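Local coordinates for protein 3,4-dihydroxy-2-butanone 4-phosphate synthase (Acinetobacter baumannii, PDB 6MNZ) that probably converts D-ribulose 5-phosphate into formate and 3,4-dihydroxy-2-butanone 4-phosphate, an early step of riboflavin biosynthesis that uses magnesium or manganese, at residues A114-K117 with P118-V122; L33-A37 with T38-P42. All blocks are in the same frame, centred on the assembly; numbering follows the deposited sequence.

Contact 1. Residues A114-K117 with P118-V122; sequences AHAK and PTDIV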
ATOM      1  N   ALA A 114     -29.553  18.200   4.474  1.00 46.37           N
ATOM      2  CA  ALA A 114     -29.045  18.471   3.133  1.00 44.58           C
ATOM      3  C   ALA A 114     -27.829  19.389   3.180  1.00 44.71           C
ATOM      4  O   ALA A 114     -26.755  19.043   2.672  1.00 44.09           O
ATOM      5  CB  ALA A 114     -30.150  19.087   2.273  1.00 61.13           C
ATOM      6  N   HIS A 115     -27.962  20.543   3.832  1.00 47.10           N
ATOM      7  CA  HIS A 115     -26.925  21.568   3.850  1.00 45.26           C
ATOM      8  C   HIS A 115     -26.235  21.635   5.212  1.00 41.23           C
ATOM      9  O   HIS A 115     -25.908  22.715   5.710  1.00 43.68           O
ATOM     10  CB  HIS A 115     -27.508  22.929   3.478  1.00 40.47           C
ATOM     11  CG  HIS A 115     -28.188  22.951   2.143  1.00 54.15           C
ATOM     12  ND1 HIS A 115     -27.491  22.931   0.953  1.00 58.44           N
ATOM     13  CD2 HIS A 115     -29.500  22.949   1.811  1.00 66.73           C
ATOM     14  CE1 HIS A 115     -28.347  22.895  -0.054  1.00 52.93           C
ATOM     15  NE2 HIS A 115     -29.571  22.894   0.440  1.00 66.51           N
ATOM     16  N   ALA A 116     -26.063  20.481   5.852  1.00 43.62           N
ATOM     17  CA  ALA A 116     -25.519  20.441   7.202  1.00 45.31           C
ATOM     18  C   ALA A 116     -24.133  21.071   7.245  1.00 40.64           C
ATOM     19  O   ALA A 116     -23.372  21.022   6.276  1.00 40.57           O
ATOM     20  CB  ALA A 116     -25.452  18.999   7.707  1.00 42.08           C
ATOM     21  N   LYS A 117     -23.819  21.684   8.377  1.00 40.49           N
ATOM     22  CA  LYS A 117     -22.510  22.255   8.648  1.00 34.48           C
ATOM     23  C   LYS A 117     -21.746  21.407   9.655  1.00 32.16           C
ATOM     24  O   LYS A 117     -22.327  20.572  10.357  1.00 35.21           O
ATOM     25  CB  LYS A 117     -22.655  23.684   9.182  1.00 43.64           C
ATOM     26  CG  LYS A 117     -23.353  24.635   8.229  1.00 49.69           C
ATOM     27  CD  LYS A 117     -22.463  24.982   7.046  1.00 75.67           C
ATOM     28  CE  LYS A 117     -23.017  26.164   6.264  1.00 84.89           C
ATOM     29  NZ  LYS A 117     -22.097  26.591   5.174  1.00 85.22           N
ATOM     30  N   PRO A 118     -20.443  21.648   9.805  1.00 29.77           N
ATOM     31  CA  PRO A 118     -19.711  21.002  10.909  1.00 30.52           C
ATOM     32  C   PRO A 118     -20.197  21.431  12.280  1.00 33.63           C
ATOM     33  O   PRO A 118     -19.928  20.727  13.261  1.00 36.03           O
ATOM     34  CB  PRO A 118     -18.256  21.426  10.666  1.00 32.99           C
ATOM     35  CG  PRO A 118     -18.189  21.756   9.213  1.00 34.63           C
ATOM     36  CD  PRO A 118     -19.536  22.319   8.855  1.00 34.96           C
ATOM     37  N   THR A 119     -20.681  22.667  12.410  1.00 40.56           N
ATOM     38  CA  THR A 119     -21.187  23.166  13.681  1.00 41.93           C
ATOM     39  C   THR A 119     -22.596  22.678  13.995  1.00 43.66           C
ATOM     40  O   THR A 119     -23.032  22.797  15.145  1.00 48.64           O
ATOM     41  CB  THR A 119     -21.177  24.697  13.690  1.00 39.19           C
ATOM     42  OG1 THR A 119     -19.936  25.176  13.158  1.00 42.13           O
ATOM     43  CG2 THR A 119     -21.352  25.227  15.103  1.00 60.56           C
ATOM     44  N   ASP A 120     -23.273  22.045  13.039  1.00 36.83           N
ATOM     45  CA  ASP A 120     -24.456  21.252  13.348  1.00 39.52           C
ATOM     46  C   ASP A 120     -24.142  20.010  14.174  1.00 38.83           C
ATOM     47  O   ASP A 120     -25.069  19.258  14.492  1.00 40.63           O
ATOM     48  CB  ASP A 120     -25.159  20.841  12.053  1.00 37.76           C
ATOM     49  CG  ASP A 120     -25.798  22.015  11.338  1.00 33.63           C
ATOM     50  OD1 ASP A 120     -26.128  21.871  10.141  1.00 42.43           O
ATOM     51  OD2 ASP A 120     -25.889  23.104  11.941  1.00 50.74           O
ATOM     52  N   ILE A 121     -22.870  19.729  14.454  1.00 36.29           N
ATOM     53  CA  ILE A 121     -22.444  18.406  14.898  1.00 35.03           C
ATOM     54  C   ILE A 121     -21.169  18.559  15.716  1.00 34.33           C
ATOM     55  O   ILE A 121     -20.456  19.560  15.603  1.00 45.89           O
ATOM     56  CB  ILE A 121     -22.245  17.454  13.692  1.00 43.84           C
ATOM     57  CG1 ILE A 121     -22.238  15.992  14.144  1.00 45.59           C
ATOM     58  CG2 ILE A 121     -20.955  17.784  12.930  1.00 34.68           C
ATOM     59  CD1 ILE A 121     -23.582  15.481  14.666  1.00 54.22           C
ATOM     60  N   VAL A 122     -20.931  17.598  16.606  1.00 33.99           N
ATOM     61  CA  VAL A 122     -19.803  17.642  17.527  1.00 32.33           C
ATOM     62  C   VAL A 122     -19.262  16.228  17.710  1.00 31.51           C
ATOM     63  O   VAL A 122     -19.962  15.240  17.489  1.00 32.40           O
ATOM     64  CB  VAL A 122     -20.186  18.261  18.892  1.00 41.65           C
ATOM     65  CG1 VAL A 122     -20.508  19.741  18.738  1.00 45.24           C
ATOM     66  CG2 VAL A 122     -21.360  17.522  19.525  1.00 34.81           C
TER
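A chi1 of -69° holds CG of Asp-120 next to its own backbone N and opposite its carbonyl carbon, and from there the carboxylate reaches back along the chain to Lys-117. Its OD1 accepts the backbone N-H of Lys-117 in a nearly straight bond (N to OD1 2.9 Å, 168° at the hydrogen), although the donor comes from well above the carboxylate plane. The same two residues are joined a second time in the reverse sense, Asp-120 N donating to Lys-117 O at 3.2 Å along a more bent path. The N-H and C=O of Lys-117 are thus both taken up by Asp-120, one by its side chain and one by its backbone. OD1 also faces Ala-116, the residue before Lys-117, whose CB is 3.8 Å from it. The Lys-117 side chain bends away from the turn at chi2, and beyond CB it leaves the contact to the backbone. Pro-118, which has no N-H to offer, takes the second position of the turn. Ala-116 O is held by Gln-67 NE2 of helix 62-68, and Ile-121 packs on Leu-68 of that helix. The arrangement is a type I beta turn over residues 117-120, reinforced by its last side chain, in the loop joining helix 101-112 to strand 127-131.

Contact 2. Residues L33-A37 with T38-P42; sequences LVIAA and THVRP
Ala-37 and Val-40 meet through the carbonyl of the first and both the N-H and a methyl of the second. Val-40 N donates to Ala-37 O (3.3 Å, 164° at the hydrogen). A chi1 of 75° sets the CG1 of Val-40 between its backbone N and carbonyl carbon, where this methyl sits beside the same oxygen, Ala-37 O. The other branch, CG2, extends opposite the backbone N to meet Ile-35 CG2 at 4.1 Å, the two side chains crossing at about a right angle. Ile-35 also brings its CD1 within 4.1 Å of His-39 O. Thr-38 is a central residue of the turn, and its side chain touches Glu-157. One residue earlier, His-39 N donates to Ala-36 O at 2.8 Å, while the imidazole brings its CD2 edge to Ala-36 CB, 4.0 Å away and near the ring plane. Ala-37 and Val-40 both pack on Ile-108 of helix 101-112, and Arg-41, the N-cap of helix 42-52, forms a salt bridge with Asp-44. Two successive i to i+3 bonds thus make one short 3-10 turn, residues 37-39, which gives a short strand-to-helix connection from strand 31-36 of the mixed sheet to helix 42-52 in the alpha+beta fold of the DHBP synthase domain.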
ATOM      1  N   LEU A  33     -29.469  -4.841   9.743  1.00 31.12           N
ATOM      2  CA  LEU A  33     -30.537  -3.903   9.429  1.00 29.65           C
ATOM      3  C   LEU A  33     -29.952  -2.658   8.777  1.00 29.39           C
ATOM      4  O   LEU A  33     -28.822  -2.262   9.068  1.00 31.32           O
ATOM      5  CB  LEU A  33     -31.306  -3.520  10.692  1.00 40.23           C
ATOM      6  CG  LEU A  33     -32.018  -4.636  11.457  1.00 44.95           C
ATOM      7  CD1 LEU A  33     -32.508  -4.106  12.799  1.00 25.19           C
ATOM      8  CD2 LEU A  33     -33.173  -5.209  10.650  1.00 48.56           C
ATOM      9  N   VAL A  34     -30.650  -2.157   7.760  1.00 29.99           N
ATOM     10  CA  VAL A  34     -30.185  -1.028   6.961  1.00 24.46           C
ATOM     11  C   VAL A  34     -31.396  -0.168   6.636  1.00 34.39           C
ATOM     12  O   VAL A  34     -32.420  -0.687   6.178  1.00 42.74           O
ATOM     13  CB  VAL A  34     -29.486  -1.470   5.663  1.00 39.26           C
ATOM     14  CG1 VAL A  34     -28.875  -0.267   4.944  1.00 40.90           C
ATOM     15  CG2 VAL A  34     -28.428  -2.517   5.959  1.00 40.79           C
ATOM     16  N   ILE A  35     -31.334   1.109   7.006  1.00 39.33           N
ATOM     17  CA  ILE A  35     -32.401   2.058   6.718  1.00 45.63           C
ATOM     18  C   ILE A  35     -31.774   3.347   6.207  1.00 36.63           C
ATOM     19  O   ILE A  35     -30.665   3.719   6.599  1.00 39.82           O
ATOM     20  CB  ILE A  35     -33.274   2.326   7.964  1.00 39.28           C
ATOM     21  CG1 ILE A  35     -34.410   3.292   7.626  1.00 45.62           C
ATOM     22  CG2 ILE A  35     -32.424   2.874   9.108  1.00 44.62           C
ATOM     23  CD1 ILE A  35     -35.431   3.437   8.738  1.00 51.70           C
ATOM     24  N   ALA A  36     -32.502   4.039   5.334  1.00 31.85           N
ATOM     25  CA  ALA A  36     -32.050   5.335   4.850  1.00 35.60           C
ATOM     26  C   ALA A  36     -31.930   6.310   6.013  1.00 46.20           C
ATOM     27  O   ALA A  36     -32.914   6.583   6.709  1.00 59.91           O
ATOM     28  CB  ALA A  36     -33.015   5.878   3.797  1.00 29.09           C
ATOM     29  N   ALA A  37     -30.716   6.822   6.232  1.00 42.49           N
ATOM     30  CA  ALA A  37     -30.487   7.756   7.327  1.00 37.41           C
ATOM     31  C   ALA A  37     -31.446   8.935   7.268  1.00 38.87           C
ATOM     32  O   ALA A  37     -31.887   9.429   8.312  1.00 55.66           O
ATOM     33  CB  ALA A  37     -29.040   8.249   7.294  1.00 35.37           C
ATOM     34  N   THR A  38     -31.893   9.305   6.067  1.00 37.67           N
ATOM     35  CA  THR A  38     -32.795  10.441   5.931  1.00 55.11           C
ATOM     36  C   THR A  38     -34.181  10.130   6.482  1.00 49.73           C
ATOM     37  O   THR A  38     -34.902  11.049   6.887  1.00 57.07           O
ATOM     38  CB  THR A  38     -32.888  10.856   4.464  1.00 62.33           C
ATOM     39  OG1 THR A  38     -31.569  10.993   3.920  1.00 52.03           O
ATOM     40  CG2 THR A  38     -33.632  12.176   4.324  1.00 77.33           C
ATOM     41  N   HIS A  39     -34.596   8.865   6.449  1.00 46.01           N
ATOM     42  CA  HIS A  39     -35.910   8.467   6.932  1.00 55.13           C
ATOM     43  C   HIS A  39     -35.865   7.839   8.320  1.00 55.20           C
ATOM     44  O   HIS A  39     -36.884   7.315   8.782  1.00 45.56           O
ATOM     45  CB  HIS A  39     -36.561   7.491   5.950  1.00 52.74           C
ATOM     46  CG  HIS A  39     -36.927   8.109   4.638  1.00 46.93           C
ATOM     47  ND1 HIS A  39     -37.958   9.013   4.501  1.00 58.07           N
ATOM     48  CD2 HIS A  39     -36.411   7.936   3.398  1.00 37.62           C
ATOM     49  CE1 HIS A  39     -38.030   9.407   3.243  1.00 52.74           C
ATOM     50  NE2 HIS A  39     -37.106   8.765   2.551  1.00 49.07           N
ATOM     51  N   VAL A  40     -34.725   7.909   9.010  1.00 49.81           N
ATOM     52  CA  VAL A  40     -34.593   7.228  10.293  1.00 48.64           C
ATOM     53  C   VAL A  40     -35.366   7.990  11.360  1.00 46.22           C
ATOM     54  O   VAL A  40     -35.297   9.225  11.445  1.00 59.08           O
ATOM     55  CB  VAL A  40     -33.112   7.077  10.678  1.00 37.11           C
ATOM     56  CG1 VAL A  40     -32.538   8.401  11.154  1.00 36.60           C
ATOM     57  CG2 VAL A  40     -32.954   6.004  11.750  1.00 39.48           C
ATOM     58  N   ARG A  41     -36.048   7.253  12.224  1.00 47.79           N
ATOM     59  CA  ARG A  41     -36.941   7.806  13.230  1.00 48.70           C
ATOM     60  C   ARG A  41     -36.624   7.185  14.580  1.00 38.20           C
ATOM     61  O   ARG A  41     -35.945   6.155  14.650  1.00 35.92           O
ATOM     62  CB  ARG A  41     -38.412   7.551  12.868  1.00 45.04           C
ATOM     63  CG  ARG A  41     -38.788   8.002  11.463  1.00 53.18           C
ATOM     64  CD  ARG A  41     -40.125   7.430  11.026  1.00 45.84           C
ATOM     65  NE  ARG A  41     -40.152   5.972  11.101  1.00 53.40           N
ATOM     66  CZ  ARG A  41     -41.206   5.223  10.791  1.00 59.98           C
ATOM     67  NH1 ARG A  41     -42.246   5.763  10.171  1.00 89.53           N
ATOM     68  NH2 ARG A  41     -41.165   3.912  10.985  1.00 61.99           N
ATOM     69  N   PRO A  42     -36.951   7.881  15.675  1.00 35.66           N
ATOM     70  CA  PRO A  42     -36.686   7.326  17.010  1.00 36.50           C
ATOM     71  C   PRO A  42     -37.003   5.844  17.123  1.00 26.88           C
ATOM     72  O   PRO A  42     -36.154   5.057  17.553  1.00 26.09           O
ATOM     73  CB  PRO A  42     -37.595   8.163  17.919  1.00 39.16           C
ATOM     74  CG  PRO A  42     -37.681   9.495  17.228  1.00 45.36           C
ATOM     75  CD  PRO A  42     -37.502   9.249  15.742  1.00 39.81           C
TER

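Both turns belong to the DHBP synthase part of the chain and are tied to helix 101-112: contact 2 packs on this helix through Ala-37 and Val-40, and contact 1 follows its end. Their centres are 18 Å apart and their nearest atoms about 7 Å apart, so they do not touch. They also serve one sheet, in which strand 31-36, leading into contact 2, is separated from strand 127-131, reached after contact 1, by strands 160-164 and 57-60. Contact 2 is the nearer to the predicted substrate site, the side chain of Ile-35 being about 10 Å from that of Asp-32, whereas contact 1 lies away from the predicted sites.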